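Local coordinates for protein putative transcriptional regulator, LysR family (Vibrio parahaemolyticus, PDB 3OXN) that probably acts as a DNA-binding transcriptional regulator of the LysR family, the deposited chain holding its putative effector-sensing domain of periplasmic-binding-protein type, at residues I164-A168 / D169-L173. Residues are numbered along the deposited sequence; the frame is centred on the assembly and turned at random.
Sequences ITVPA and DLAYL
With chi1 of Val166 at -83°, CG1 lies anti to the carbonyl carbon and CG2 sits between that carbon and the backbone N, a rotation that turns CG2 onto the methyl of Ala171. The two carbons, Val166 CG2 and Ala171 CB, approach to 3.6 Å and make the closest apolar contact between 164-168 and 169-173. The other branch, CG1, faces Leu170, whose chain runs out opposite the backbone N (chi1 -179°) and holds CD2 near Val166; here Val166 CG1 and Leu170 CD2 meet more loosely, at 4.4 Å. Both Val166 and Ala171 also rest on Leu96 of the neighbouring antiparallel strand 93-98, while Leu170 packs against Gln31 and Thr32 of helix 28-44.

The chain here passes directly from strand 163-167 into helix 168-177, in one of the two alpha/beta lobes of a LysR substrate-binding domain, and Pro167 takes the N-cap position. Its carbonyl oxygen serves two amides of the first turn: Leu170 N binds Pro167 O at 3.0 Å with a bent N-H...O angle of 136°, the donor standing well above the carbonyl plane, and Ala171 N adds a straighter but weak bond to Pro167 O at 3.3 Å. The following i to i+4 bond, from Tyr172 N to Ala168 O, is 3.2 Å long, and the Tyr172 ring comes obliquely past the same oxygen, with CD2 3.6 Å from Ala168 O. Asp169 folds back beside the preceding residue, its OD2 3.8 Å from Ala168 CB, and its OD1 forms a long, weak ion pair with Arg226 of helix 206-227.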
loop_
_atom_site.group_PDB
_atom_site.type_symbol
_atom_site.label_atom_id
_atom_site.label_comp_id
_atom_site.label_asym_id
_atom_site.label_seq_id
_atom_site.Cartn_x
_atom_site.Cartn_y
_atom_site.Cartn_z
ATOM N N ILE A 164 -2.558 13.909 -10.506
ATOM C CA ILE A 164 -2.025 12.959 -9.538
ATOM C C ILE A 164 -0.514 13.114 -9.386
ATOM O O ILE A 164 0.230 12.709 -10.271
ATOM C CB ILE A 164 -2.319 11.495 -9.967
ATOM C CG1 ILE A 164 -3.822 11.212 -10.011
ATOM C CG2 ILE A 164 -1.686 10.535 -9.006
ATOM C CD1 ILE A 164 -4.519 11.784 -11.232
ATOM N N THR A 165 -0.047 13.690 -8.283
ATOM C CA THR A 165 1.396 13.757 -8.048
ATOM C C THR A 165 1.906 12.451 -7.461
ATOM O O THR A 165 1.251 11.854 -6.620
ATOM C CB THR A 165 1.773 14.881 -7.096
ATOM O OG1 THR A 165 1.390 16.143 -7.664
ATOM C CG2 THR A 165 3.275 14.847 -6.850
ATOM N N VAL A 166 3.077 12.010 -7.899
ATOM C CA VAL A 166 3.620 10.712 -7.489
ATOM C C VAL A 166 5.118 10.708 -7.688
ATOM O O VAL A 166 5.622 11.426 -8.557
ATOM C CB VAL A 166 3.100 9.573 -8.377
ATOM C CG1 VAL A 166 1.743 9.100 -7.930
ATOM C CG2 VAL A 166 3.099 10.004 -9.830
ATOM N N PRO A 167 5.838 9.876 -6.908
ATOM C CA PRO A 167 7.265 9.653 -7.176
ATOM C C PRO A 167 7.453 9.249 -8.642
ATOM O O PRO A 167 6.695 8.401 -9.123
ATOM C CB PRO A 167 7.619 8.482 -6.249
ATOM C CG PRO A 167 6.619 8.515 -5.190
ATOM C CD PRO A 167 5.344 9.020 -5.817
ATOM N N ALA A 168 8.435 9.842 -9.322
ATOM C CA ALA A 168 8.637 9.662 -10.762
ATOM C C ALA A 168 8.450 8.239 -11.299
ATOM O O ALA A 168 7.668 8.021 -12.231
ATOM C CB ALA A 168 10.002 10.174 -11.152
ATOM N N ASP A 169 9.174 7.284 -10.712
ATOM C CA ASP A 169 9.278 5.921 -11.246
ATOM C C ASP A 169 7.927 5.245 -11.260
ATOM O O ASP A 169 7.657 4.384 -12.100
ATOM C CB ASP A 169 10.249 5.062 -10.420
ATOM C CG ASP A 169 11.459 5.842 -9.915
ATOM O OD1 ASP A 169 12.578 5.288 -9.989
ATOM O OD2 ASP A 169 11.298 6.996 -9.428
ATOM N N LEU A 170 7.089 5.634 -10.305
ATOM C CA LEU A 170 5.760 5.061 -10.168
ATOM C C LEU A 170 4.849 5.583 -11.265
ATOM O O LEU A 170 4.104 4.821 -11.875
ATOM C CB LEU A 170 5.163 5.388 -8.804
ATOM C CG LEU A 170 3.777 4.769 -8.663
ATOM C CD1 LEU A 170 3.841 3.288 -9.002
ATOM C CD2 LEU A 170 3.231 4.970 -7.278
ATOM N N ALA A 171 4.904 6.894 -11.490
ATOM C CA ALA A 171 4.239 7.515 -12.624
ATOM C C ALA A 171 4.452 6.678 -13.898
ATOM O O ALA A 171 3.487 6.217 -14.507
ATOM C CB ALA A 171 4.762 8.920 -12.826
ATOM N N TYR A 172 5.710 6.463 -14.290
ATOM C CA TYR A 172 6.008 5.714 -15.512
ATOM C C TYR A 172 5.443 4.297 -15.484
ATOM O O TYR A 172 4.996 3.764 -16.504
ATOM C CB TYR A 172 7.515 5.656 -15.744
ATOM C CG TYR A 172 8.160 6.986 -16.076
ATOM C CD1 TYR A 172 7.691 7.770 -17.120
ATOM C CD2 TYR A 172 9.257 7.448 -15.354
ATOM C CE1 TYR A 172 8.286 8.981 -17.425
ATOM C CE2 TYR A 172 9.859 8.654 -15.657
ATOM C CZ TYR A 172 9.372 9.420 -16.692
ATOM O OH TYR A 172 9.971 10.636 -16.996
ATOM N N LEU A 173 5.473 3.696 -14.305
ATOM C CA LEU A 173 5.038 2.321 -14.137
ATOM C C LEU A 173 3.539 2.139 -14.408
ATOM O O LEU A 173 3.141 1.279 -15.200
ATOM C CB LEU A 173 5.413 1.826 -12.746
ATOM C CG LEU A 173 5.714 0.340 -12.672
ATOM C CD1 LEU A 173 6.636 0.047 -11.502
ATOM C CD2 LEU A 173 4.413 -0.424 -12.538
#